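PDB 4EWF: beta-lactamase from Sphaerobacter thermophilus, which probably catalyses the hydrolysis of beta-lactams, opening the lactam ring with water to give substituted beta-amino acids. Local coordinates for residues S52-L58 / S113-T118; T232-L237 / A263-L269; T27-T31 / H42-F48; I60-R64 / V133-L137. All coordinates share one frame; numbering follows the deposited sequence.

Interaction 1 (S52-L58 / S113-T118)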
loop_
_atom_site.group_PDB
_atom_site.type_symbol
_atom_site.label_atom_id
_atom_site.label_comp_id
_atom_site.label_asym_id
_atom_site.label_seq_id
_atom_site.Cartn_x
_atom_site.Cartn_y
_atom_site.Cartn_z
ATOM N N SER A 52 -3.395 -2.322 6.431
ATOM C CA SER A 52 -4.156 -1.749 5.325
ATOM C C SER A 52 -3.533 -1.839 3.923
ATOM O O SER A 52 -4.173 -1.431 2.960
ATOM C CB SER A 52 -4.485 -0.284 5.632
ATOM O OG SER A 52 -5.434 -0.227 6.673
ATOM N N THR A 53 -2.305 -2.344 3.790
ATOM C CA THR A 53 -1.695 -2.374 2.459
ATOM C C THR A 53 -2.466 -3.328 1.559
ATOM O O THR A 53 -2.445 -3.196 0.342
ATOM C CB THR A 53 -0.207 -2.786 2.474
ATOM O OG1 THR A 53 -0.079 -4.133 2.956
ATOM C CG2 THR A 53 0.598 -1.842 3.342
ATOM N N VAL A 54 -3.186 -4.264 2.167
ATOM C CA VAL A 54 -3.953 -5.247 1.396
ATOM C C VAL A 54 -5.123 -4.600 0.635
ATOM O O VAL A 54 -5.781 -5.232 -0.194
ATOM C CB VAL A 54 -4.436 -6.418 2.309
ATOM C CG1 VAL A 54 -5.550 -5.961 3.233
ATOM C CG2 VAL A 54 -4.839 -7.645 1.459
ATOM N N LYS A 55 -5.372 -3.326 0.900
ATOM C CA LYS A 55 -6.386 -2.620 0.134
ATOM C C LYS A 55 -5.958 -2.398 -1.319
ATOM O O LYS A 55 -6.782 -2.059 -2.167
ATOM C CB LYS A 55 -6.770 -1.319 0.843
ATOM C CG LYS A 55 -7.365 -1.617 2.217
ATOM C CD LYS A 55 -7.639 -0.360 3.055
ATOM C CE LYS A 55 -8.136 -0.776 4.443
ATOM N NZ LYS A 55 -8.515 0.410 5.268
ATOM N N ILE A 56 -4.678 -2.627 -1.617
ATOM C CA ILE A 56 -4.206 -2.507 -2.992
ATOM C C ILE A 56 -4.778 -3.614 -3.873
ATOM O O ILE A 56 -5.473 -3.339 -4.840
ATOM C CB ILE A 56 -2.663 -2.478 -3.079
ATOM C CG1 ILE A 56 -2.123 -1.141 -2.546
ATOM C CG2 ILE A 56 -2.192 -2.717 -4.533
ATOM C CD1 ILE A 56 -0.587 -1.133 -2.376
ATOM N N PRO A 57 -4.493 -4.882 -3.541
ATOM C CA PRO A 57 -5.091 -5.926 -4.377
ATOM C C PRO A 57 -6.621 -5.907 -4.336
ATOM O O PRO A 57 -7.233 -6.335 -5.301
ATOM C CB PRO A 57 -4.538 -7.229 -3.776
ATOM C CG PRO A 57 -4.065 -6.866 -2.414
ATOM C CD PRO A 57 -3.598 -5.435 -2.508
ATOM N N LEU A 58 -7.227 -5.428 -3.251
ATOM C CA LEU A 58 -8.689 -5.288 -3.209
ATOM C C LEU A 58 -9.154 -4.308 -4.298
ATOM O O LEU A 58 -10.096 -4.581 -5.051
ATOM C CB LEU A 58 -9.151 -4.805 -1.822
ATOM C CG LEU A 58 -10.624 -4.367 -1.700
ATOM C CD1 LEU A 58 -11.598 -5.497 -2.030
ATOM C CD2 LEU A 58 -10.900 -3.801 -0.310
ATOM N N SER A 113 -7.835 5.161 4.151
ATOM C CA SER A 113 -7.925 3.814 4.721
ATOM C C SER A 113 -9.252 3.547 5.452
ATOM O O SER A 113 -9.289 2.971 6.551
ATOM C CB SER A 113 -6.731 3.539 5.640
ATOM O OG SER A 113 -6.387 2.163 5.575
ATOM N N ASP A 114 -10.350 3.963 4.832
ATOM C CA ASP A 114 -11.651 3.809 5.466
ATOM C C ASP A 114 -12.062 2.334 5.543
ATOM O O ASP A 114 -12.302 1.684 4.521
ATOM C CB ASP A 114 -12.693 4.633 4.707
ATOM C CG ASP A 114 -13.978 4.785 5.480
ATOM O OD1 ASP A 114 -14.417 5.940 5.704
ATOM O OD2 ASP A 114 -14.543 3.742 5.860
ATOM N N ASN A 115 -12.135 1.827 6.767
ATOM C CA ASN A 115 -12.401 0.420 7.040
ATOM C C ASN A 115 -13.828 0.006 6.657
ATOM O O ASN A 115 -14.042 -1.109 6.197
ATOM C CB ASN A 115 -12.137 0.081 8.518
ATOM C CG ASN A 115 -10.641 -0.082 8.840
ATOM O OD1 ASN A 115 -9.807 -0.173 7.941
ATOM N ND2 ASN A 115 -10.311 -0.134 10.128
ATOM N N THR A 116 -14.798 0.899 6.845
ATOM C CA THR A 116 -16.171 0.618 6.415
ATOM C C THR A 116 -16.237 0.470 4.884
ATOM O O THR A 116 -16.801 -0.497 4.356
ATOM C CB THR A 116 -17.145 1.726 6.858
ATOM O OG1 THR A 116 -17.189 1.787 8.297
ATOM C CG2 THR A 116 -18.537 1.440 6.333
ATOM N N ALA A 117 -15.654 1.430 4.174
ATOM C CA ALA A 117 -15.627 1.394 2.711
ATOM C C ALA A 117 -14.944 0.115 2.227
ATOM O O ALA A 117 -15.387 -0.516 1.262
ATOM C CB ALA A 117 -14.890 2.602 2.175
ATOM N N THR A 118 -13.868 -0.257 2.914
ATOM C CA THR A 118 -13.115 -1.461 2.584
ATOM C C THR A 118 -13.989 -2.702 2.698
ATOM O O THR A 118 -14.043 -3.509 1.764
ATOM C CB THR A 118 -11.886 -1.622 3.491
ATOM O OG1 THR A 118 -11.005 -0.511 3.290
ATOM C CG2 THR A 118 -11.140 -2.913 3.159
#

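Interaction 2 (T232-L237 / A263-L269)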
loop_
_atom_site.group_PDB
_atom_site.type_symbol
_atom_site.label_atom_id
_atom_site.label_comp_id
_atom_site.label_asym_id
_atom_site.label_seq_id
_atom_site.Cartn_x
_atom_site.Cartn_y
_atom_site.Cartn_z
ATOM N N THR A 232 9.783 10.352 -11.227
ATOM C CA THR A 232 10.331 11.624 -11.704
ATOM C C THR A 232 10.607 11.488 -13.202
ATOM O O THR A 232 10.505 10.390 -13.755
ATOM C CB THR A 232 11.643 12.002 -10.982
ATOM O OG1 THR A 232 12.748 11.334 -11.609
ATOM C CG2 THR A 232 11.589 11.622 -9.519
ATOM N N PRO A 233 10.954 12.602 -13.873
ATOM C CA PRO A 233 11.271 12.498 -15.306
ATOM C C PRO A 233 12.410 11.510 -15.593
ATOM O O PRO A 233 12.518 10.987 -16.703
ATOM C CB PRO A 233 11.678 13.929 -15.686
ATOM C CG PRO A 233 11.951 14.630 -14.385
ATOM C CD PRO A 233 11.060 13.984 -13.376
ATOM N N ALA A 234 13.239 11.253 -14.588
ATOM C CA ALA A 234 14.369 10.338 -14.718
ATOM C C ALA A 234 13.995 8.855 -14.544
ATOM O O ALA A 234 14.805 7.973 -14.846
ATOM C CB ALA A 234 15.453 10.718 -13.726
ATOM N N GLY A 235 12.783 8.580 -14.049
ATOM C CA GLY A 235 12.327 7.206 -13.871
ATOM C C GLY A 235 11.507 6.986 -12.606
ATOM O O GLY A 235 11.227 7.934 -11.864
ATOM N N THR A 236 11.127 5.734 -12.353
ATOM C CA THR A 236 10.242 5.419 -11.230
ATOM C C THR A 236 10.872 4.459 -10.227
ATOM O O THR A 236 11.446 3.441 -10.605
ATOM C CB THR A 236 8.906 4.815 -11.719
ATOM O OG1 THR A 236 8.207 5.788 -12.499
ATOM C CG2 THR A 236 8.027 4.410 -10.534
ATOM N N LEU A 237 10.748 4.796 -8.948
ATOM C CA LEU A 237 11.212 3.953 -7.868
ATOM C C LEU A 237 10.033 3.175 -7.264
ATOM O O LEU A 237 9.022 3.770 -6.887
ATOM C CB LEU A 237 11.837 4.831 -6.779
ATOM C CG LEU A 237 12.481 4.067 -5.627
ATOM C CD1 LEU A 237 13.805 3.491 -6.114
ATOM C CD2 LEU A 237 12.702 4.980 -4.438
ATOM N N ALA A 263 17.056 5.608 -0.673
ATOM C CA ALA A 263 16.865 4.901 -1.940
ATOM C C ALA A 263 16.791 5.872 -3.123
ATOM O O ALA A 263 17.343 5.606 -4.201
ATOM C CB ALA A 263 15.611 4.006 -1.877
ATOM N N LEU A 264 16.138 7.015 -2.911
ATOM C CA LEU A 264 16.054 8.043 -3.946
ATOM C C LEU A 264 17.447 8.579 -4.293
ATOM O O LEU A 264 17.779 8.769 -5.470
ATOM C CB LEU A 264 15.122 9.186 -3.514
ATOM C CG LEU A 264 13.603 8.914 -3.512
ATOM C CD1 LEU A 264 12.860 9.989 -2.712
ATOM C CD2 LEU A 264 13.027 8.833 -4.933
ATOM N N GLN A 265 18.256 8.820 -3.269
ATOM C CA GLN A 265 19.646 9.238 -3.482
ATOM C C GLN A 265 20.468 8.146 -4.174
ATOM O O GLN A 265 21.219 8.420 -5.111
ATOM C CB GLN A 265 20.296 9.629 -2.149
ATOM C CG GLN A 265 19.683 10.881 -1.493
ATOM C CD GLN A 265 20.131 11.065 -0.047
ATOM O OE1 GLN A 265 20.810 10.207 0.519
ATOM N NE2 GLN A 265 19.744 12.180 0.556
ATOM N N ALA A 266 20.322 6.900 -3.719
ATOM C CA ALA A 266 21.141 5.808 -4.264
ATOM C C ALA A 266 20.918 5.603 -5.774
ATOM O O ALA A 266 21.852 5.302 -6.511
ATOM C CB ALA A 266 20.885 4.493 -3.495
ATOM N N THR A 267 19.679 5.781 -6.221
ATOM C CA THR A 267 19.312 5.518 -7.609
ATOM C C THR A 267 19.436 6.758 -8.488
ATOM O O THR A 267 19.181 6.694 -9.690
ATOM C CB THR A 267 17.859 4.987 -7.705
ATOM O OG1 THR A 267 16.962 5.953 -7.147
ATOM C CG2 THR A 267 17.723 3.707 -6.930
ATOM N N GLY A 268 19.824 7.882 -7.888
ATOM C CA GLY A 268 20.026 9.112 -8.634
ATOM C C GLY A 268 18.748 9.835 -9.015
ATOM O O GLY A 268 18.749 10.705 -9.896
ATOM N N LEU A 269 17.653 9.486 -8.347
ATOM C CA LEU A 269 16.373 10.143 -8.584
ATOM C C LEU A 269 16.299 11.525 -7.926
ATOM O O LEU A 269 15.586 12.407 -8.402
ATOM C CB LEU A 269 15.212 9.252 -8.105
ATOM C CG LEU A 269 14.457 8.461 -9.187
ATOM C CD1 LEU A 269 15.279 8.269 -10.438
ATOM C CD2 LEU A 269 13.944 7.120 -8.681
#

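Interaction 3 (T27-T31 / H42-F48)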
loop_
_atom_site.group_PDB
_atom_site.type_symbol
_atom_site.label_atom_id
_atom_site.label_comp_id
_atom_site.label_asym_id
_atom_site.label_seq_id
_atom_site.Cartn_x
_atom_site.Cartn_y
_atom_site.Cartn_z
ATOM N N THR A 27 11.794 -5.052 13.482
ATOM C CA THR A 27 12.156 -5.677 12.210
ATOM C C THR A 27 11.676 -4.856 11.032
ATOM O O THR A 27 10.555 -4.346 11.043
ATOM C CB THR A 27 11.538 -7.106 12.110
ATOM O OG1 THR A 27 12.072 -7.914 13.160
ATOM C CG2 THR A 27 11.870 -7.768 10.756
ATOM N N VAL A 28 12.515 -4.764 10.000
ATOM C CA VAL A 28 12.137 -4.106 8.747
ATOM C C VAL A 28 12.158 -5.123 7.596
ATOM O O VAL A 28 13.023 -6.000 7.545
ATOM C CB VAL A 28 13.115 -2.933 8.423
ATOM C CG1 VAL A 28 12.883 -2.375 7.002
ATOM C CG2 VAL A 28 12.976 -1.822 9.474
ATOM N N GLY A 29 11.185 -5.026 6.699
ATOM C CA GLY A 29 11.222 -5.764 5.444
ATOM C C GLY A 29 11.121 -4.712 4.356
ATOM O O GLY A 29 10.279 -3.812 4.439
ATOM N N ALA A 30 11.983 -4.801 3.348
ATOM C CA ALA A 30 12.015 -3.794 2.290
ATOM C C ALA A 30 12.412 -4.421 0.972
ATOM O O ALA A 30 13.394 -5.167 0.890
ATOM C CB ALA A 30 12.992 -2.679 2.641
ATOM N N THR A 31 11.645 -4.101 -0.059
ATOM C CA THR A 31 11.989 -4.448 -1.422
ATOM C C THR A 31 11.832 -3.171 -2.233
ATOM O O THR A 31 10.760 -2.584 -2.276
ATOM C CB THR A 31 11.068 -5.572 -1.967
ATOM O OG1 THR A 31 11.289 -6.766 -1.210
ATOM C CG2 THR A 31 11.368 -5.859 -3.433
ATOM N N HIS A 42 15.751 -6.575 1.691
ATOM C CA HIS A 42 16.096 -6.898 3.064
ATOM C C HIS A 42 14.868 -7.560 3.671
ATOM O O HIS A 42 13.799 -6.929 3.764
ATOM C CB HIS A 42 16.444 -5.624 3.840
ATOM C CG HIS A 42 16.694 -5.857 5.295
ATOM N ND1 HIS A 42 17.932 -6.215 5.788
ATOM C CD2 HIS A 42 15.863 -5.790 6.364
ATOM C CE1 HIS A 42 17.852 -6.353 7.100
ATOM N NE2 HIS A 42 16.608 -6.108 7.472
ATOM N N ASN A 43 15.003 -8.827 4.060
ATOM C CA ASN A 43 13.850 -9.603 4.557
ATOM C C ASN A 43 12.721 -9.547 3.537
ATOM O O ASN A 43 11.540 -9.404 3.886
ATOM C CB ASN A 43 13.353 -9.048 5.895
ATOM C CG ASN A 43 14.260 -9.401 7.049
ATOM O OD1 ASN A 43 14.908 -10.438 7.035
ATOM N ND2 ASN A 43 14.299 -8.541 8.068
ATOM N N GLY A 44 13.098 -9.625 2.266
ATOM C CA GLY A 44 12.159 -9.414 1.184
ATOM C C GLY A 44 11.059 -10.440 1.151
ATOM O O GLY A 44 9.952 -10.130 0.694
ATOM N N ASP A 45 11.363 -11.655 1.624
ATOM C CA ASP A 45 10.392 -12.752 1.603
ATOM C C ASP A 45 9.849 -13.090 2.995
ATOM O O ASP A 45 9.219 -14.142 3.199
ATOM C CB ASP A 45 10.982 -14.001 0.935
ATOM C CG ASP A 45 12.153 -14.589 1.705
ATOM O OD1 ASP A 45 12.598 -13.991 2.708
ATOM O OD2 ASP A 45 12.638 -15.662 1.287
ATOM N N ARG A 46 10.116 -12.214 3.958
ATOM C CA ARG A 46 9.658 -12.431 5.340
ATOM C C ARG A 46 8.187 -12.017 5.453
ATOM O O ARG A 46 7.766 -11.068 4.810
ATOM C CB ARG A 46 10.511 -11.610 6.327
ATOM C CG ARG A 46 10.047 -11.729 7.788
ATOM C CD ARG A 46 11.119 -11.252 8.782
ATOM N NE ARG A 46 10.613 -11.225 10.155
ATOM C CZ ARG A 46 11.370 -11.310 11.249
ATOM N NH1 ARG A 46 10.809 -11.244 12.453
ATOM N NH2 ARG A 46 12.685 -11.446 11.147
ATOM N N ARG A 47 7.410 -12.742 6.253
ATOM C CA ARG A 47 5.984 -12.471 6.402
ATOM C C ARG A 47 5.700 -11.413 7.477
ATOM O O ARG A 47 6.129 -11.561 8.618
ATOM C CB ARG A 47 5.248 -13.768 6.748
ATOM C CG ARG A 47 5.421 -14.870 5.708
ATOM C CD ARG A 47 5.050 -16.260 6.270
ATOM N NE ARG A 47 5.231 -17.319 5.279
ATOM C CZ ARG A 47 6.198 -18.234 5.310
ATOM N NH1 ARG A 47 7.097 -18.256 6.305
ATOM N NH2 ARG A 47 6.256 -19.154 4.350
ATOM N N PHE A 48 4.986 -10.354 7.090
ATOM C CA PHE A 48 4.566 -9.276 7.993
ATOM C C PHE A 48 3.029 -9.167 7.955
ATOM O O PHE A 48 2.407 -9.572 6.973
ATOM C CB PHE A 48 5.120 -7.934 7.487
ATOM C CG PHE A 48 6.625 -7.839 7.536
ATOM C CD1 PHE A 48 7.252 -7.208 8.600
ATOM C CD2 PHE A 48 7.400 -8.402 6.534
ATOM C CE1 PHE A 48 8.647 -7.118 8.665
ATOM C CE2 PHE A 48 8.808 -8.326 6.584
ATOM C CZ PHE A 48 9.423 -7.683 7.655
#

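Interaction 4 (I60-R64 / V133-L137)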
loop_
_atom_site.group_PDB
_atom_site.type_symbol
_atom_site.label_atom_id
_atom_site.label_comp_id
_atom_site.label_asym_id
_atom_site.label_seq_id
_atom_site.Cartn_x
_atom_site.Cartn_y
_atom_site.Cartn_z
ATOM N N ILE A 60 -7.599 -3.604 -6.998
ATOM C CA ILE A 60 -7.387 -4.237 -8.289
ATOM C C ILE A 60 -8.571 -5.150 -8.617
ATOM O O ILE A 60 -9.051 -5.181 -9.754
ATOM C CB ILE A 60 -6.042 -5.002 -8.341
ATOM C CG1 ILE A 60 -4.882 -4.011 -8.189
ATOM C CG2 ILE A 60 -5.920 -5.766 -9.658
ATOM C CD1 ILE A 60 -3.481 -4.664 -7.936
ATOM N N ALA A 61 -9.052 -5.887 -7.620
ATOM C CA ALA A 61 -10.185 -6.786 -7.854
ATOM C C ALA A 61 -11.400 -5.984 -8.301
ATOM O O ALA A 61 -12.142 -6.404 -9.191
ATOM C CB ALA A 61 -10.510 -7.598 -6.609
ATOM N N VAL A 62 -11.597 -4.827 -7.676
ATOM C CA VAL A 62 -12.700 -3.950 -8.051
ATOM C C VAL A 62 -12.603 -3.488 -9.509
ATOM O O VAL A 62 -13.555 -3.632 -10.282
ATOM C CB VAL A 62 -12.787 -2.730 -7.111
ATOM C CG1 VAL A 62 -13.802 -1.736 -7.632
ATOM C CG2 VAL A 62 -13.134 -3.184 -5.697
ATOM N N TYR A 63 -11.454 -2.949 -9.906
ATOM C CA TYR A 63 -11.321 -2.472 -11.283
ATOM C C TYR A 63 -11.408 -3.590 -12.323
ATOM O O TYR A 63 -11.885 -3.363 -13.439
ATOM C CB TYR A 63 -10.060 -1.615 -11.481
ATOM C CG TYR A 63 -10.223 -0.218 -10.917
ATOM C CD1 TYR A 63 -10.582 0.847 -11.742
ATOM C CD2 TYR A 63 -10.066 0.029 -9.560
ATOM C CE1 TYR A 63 -10.752 2.126 -11.235
ATOM C CE2 TYR A 63 -10.238 1.303 -9.038
ATOM C CZ TYR A 63 -10.581 2.352 -9.884
ATOM O OH TYR A 63 -10.760 3.620 -9.369
ATOM N N ARG A 64 -10.967 -4.796 -11.964
ATOM C CA ARG A 64 -11.109 -5.937 -12.874
ATOM C C ARG A 64 -12.583 -6.266 -13.082
ATOM O O ARG A 64 -12.997 -6.642 -14.178
ATOM C CB ARG A 64 -10.378 -7.172 -12.342
ATOM C CG ARG A 64 -8.869 -7.065 -12.387
ATOM C CD ARG A 64 -8.234 -8.433 -12.270
ATOM N NE ARG A 64 -6.781 -8.336 -12.274
ATOM C CZ ARG A 64 -5.965 -9.354 -12.013
ATOM N NH1 ARG A 64 -6.463 -10.551 -11.719
ATOM N NH2 ARG A 64 -4.650 -9.173 -12.036
ATOM N N VAL A 133 -6.772 -12.224 -7.567
ATOM C CA VAL A 133 -5.868 -11.171 -8.044
ATOM C C VAL A 133 -4.452 -11.423 -7.549
ATOM O O VAL A 133 -3.468 -11.386 -8.310
ATOM C CB VAL A 133 -6.297 -9.777 -7.558
ATOM C CG1 VAL A 133 -5.134 -8.790 -7.665
ATOM C CG2 VAL A 133 -7.511 -9.287 -8.343
ATOM N N ILE A 134 -4.358 -11.678 -6.254
ATOM C CA ILE A 134 -3.073 -11.862 -5.607
ATOM C C ILE A 134 -2.312 -13.011 -6.276
ATOM O O ILE A 134 -1.126 -12.881 -6.570
ATOM C CB ILE A 134 -3.261 -12.103 -4.090
ATOM C CG1 ILE A 134 -3.752 -10.817 -3.422
ATOM C CG2 ILE A 134 -1.951 -12.572 -3.442
ATOM C CD1 ILE A 134 -4.283 -11.035 -2.023
ATOM N N ALA A 135 -3.005 -14.118 -6.549
ATOM C CA ALA A 135 -2.362 -15.280 -7.156
ATOM C C ALA A 135 -1.942 -14.979 -8.594
ATOM O O ALA A 135 -0.859 -15.382 -9.038
ATOM C CB ALA A 135 -3.311 -16.508 -7.126
ATOM N N SER A 136 -2.813 -14.286 -9.325
ATOM C CA SER A 136 -2.552 -13.962 -10.728
ATOM C C SER A 136 -1.372 -12.996 -10.848
ATOM O O SER A 136 -0.766 -12.882 -11.908
ATOM C CB SER A 136 -3.784 -13.333 -11.387
ATOM O OG SER A 136 -3.893 -11.978 -10.980
ATOM N N LEU A 137 -1.038 -12.305 -9.765
ATOM C CA LEU A 137 0.093 -11.376 -9.803
ATOM C C LEU A 137 1.398 -12.013 -9.326
ATOM O O LEU A 137 2.421 -11.340 -9.214
ATOM C CB LEU A 137 -0.206 -10.115 -8.984
ATOM C CG LEU A 137 -1.290 -9.208 -9.582
ATOM C CD1 LEU A 137 -1.442 -7.946 -8.752
ATOM C CD2 LEU A 137 -0.947 -8.878 -11.027
#

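Interaction 1 (S52-L58 / S113-T118)
K55 and S52 meet S113 and N115 where the start of helix 55-67 faces the sequence S113-D114-N115; the two fit the S-x-x-K and S-D-N motifs that border the active site in class-A beta-lactamases. By comparison with that family, S52 is probably the nucleophile. The K55 side chain has its CG beside the backbone N (chi1 -62°) and is fully extended beyond it, carrying NZ across to S113 and N115. NZ bonds S113 OG at 2.8 Å and N115 OD1 at 3.0 Å; the amide oxygen is used in its carbonyl plane, at a C=O...N angle of 157°. S113 OG lies 2.8 Å from S52 OG and is also bonded to K216 NZ, which lies in what looks like the family's K(T/S)G-type motif. A sulfate ion, probably from the crystallisation liquor, is hydrogen-bonded to S52 OG and weakly to S113 OG, consistent with an anion-accepting pocket.

T118 crosses the lysine chain nearly at a right angle, its OG1 3.1 Å from K55 CE. That hydroxyl bonds D114 O at 2.8 Å, an oxygen shared with T118 N. D114 is the N-cap of helix 115-125: its OD2 accepts from A117 N with an N-H...O angle of 171°, met from above the carboxylate plane, while its OD1 takes the backbone NH groups of V90 and L91. About one helical turn on from K55, L58 CD2 packs on T118 CG2 at 3.6 Å.

Helix 102-111 adjoins both sides through T109, which touches K55 and T118; K216 of strand 212-220 packs against S52 and K55, and Y167 of helix 164-175 against V54 and P57.

Interaction 2 (T232-L237 / A263-L269)
L237 holds its CG anti to the backbone N (chi1 -175°), which sends both methyls from strand 235-244 toward the last turn of helix 249-266 and the residues that follow it, while L269 adopts an uncommon chi1 of -101° that brings its end back to the strand. The contact joins the tip of a beta hairpin, a type I turn from T232 to G235, to a helix C-terminus closed by a Schellman motif. The evidence for the latter is the positive phi of G268 with two bonds into the last turn, G268 N to Q265 O and L269 N to L264 O.

Across the interface the branches divide the work. L237 CD2 touches L264 CD2 at 3.9 Å and A263 CB at 4.0 Å; CD1 turns to T267 CG2. L269 CD2 presses on L237 CB at 3.6 Å, and its CD1 approaches A234 CB at 4.1 Å beside T232 OG1. That hydroxyl accepts from A234 N at 3.0 Å, an ST turn within the hairpin end. I32 of strand 27-33 touches both L237 and A263, continuing the apolar layer between sheet and helix.

At the helix end, A263 O is gripped twice, by T267 N and by T267 OG1 at 3.0 Å, from opposite faces of its carbonyl plane.

Interaction 3 (T27-T31 / H42-F48)
A30 and H42 form an antiparallel, hydrogen-bonded bridge between strand 27-33 and the end of strand 39-42, an edge strand of the five-stranded sheet; just beyond it the chain leaves the sheet and curls over the same edge. The bridge is defined by A30 N to H42 O at 2.8 Å and H42 N to A30 O at 2.9 Å.

The pairing does not continue as a ladder. N43 takes positive phi and starts a type I turn to R46, and its side chain substitutes for backbone: ND2 gives a hydrogen bond to V28 O at 2.9 Å (N-H...O angle 163°). The edge of the H42 imidazole brings CD2 to 3.1 Å from the same oxygen, while its NE2 is bonded to E22 of helix 12-22. F48, with CG beside its backbone N (chi1 -66°), comes in obliquely and sets CZ 3.3 Å from G29 N; G29, having no side chain, leaves room for the ring. Farther along, T27 CG2 sits over the centre of one face of the R46 guanidinium, 3.6 Å above its plane. T31 OG1, near G44, is bonded to D165.

Chemically, V28 O is satisfied by an amide in place of a strand partner, and the bond helps to set the rotation of the N43 amide, whose plane holds V28 O to within 10°, so side chains carry the edge contact onward after the backbone pairing stops.

Interaction 4 (I60-R64 / V133-L137)
S136 OG is held by three bonds: R64 NH1 reaches it at 3.0 Å and R64 NH2 at 3.1 Å, and the hydroxyl itself donates to V133 O at 2.8 Å. The two terminal nitrogens, NH1 and NH2, converge on this one oxygen, which lies only 6° out of the guanidinium plane. The serine proton goes back into its own helix, leaving OG as acceptor for R64, and chi1 of 77°, with OG between the backbone N and the carbonyl carbon, permits both roles.

R64 gets there on a chain extended from CG to NE. Its rotation is fixed further by NE, which bonds A179 O, and by packing: V133 CG2 lies 3.6 Å above one face, offset toward the rim, and L137 CD2 comes to the edge, 3.8 Å from NH2. Next to this polar cluster the contact is apolar. V133 points one methyl, CG1, at I60 CG2 (3.7 Å) and the other, CG2, at A61, with A61 CA as near as 3.7 Å. I60 CD1 and L137 CD1 meet tip to tip.

These contacts join helix 55-67 to the C-terminal end of helix 127-136. Helix 55-67 is also packed by M188 of helix 182-192, against I60 and Y63, and by V106 of helix 102-111, against V62 and Y63.

How the interactions relate
Along the chain, interaction 3 closes first; interactions 1 and 4 then alternate their segments, and interaction 2 comes last. Interactions 1 and 4 share helix 55-67, have centres about 13 Å apart and touch where P57 CB meets I134 CG1 at 3.7 Å; their partner helices, 115-125 and 127-136, are consecutive. Interactions 2 and 3 lie on neighbouring strands of one sheet, 235-244 and 27-33, with centres about 21 Å apart. Interactions 1 and 2, centres about 28 Å apart, lie on opposite sides of the chain's centre. This matches the class-A division into helical and alpha/beta parts, with the probable active site of interaction 1 between them.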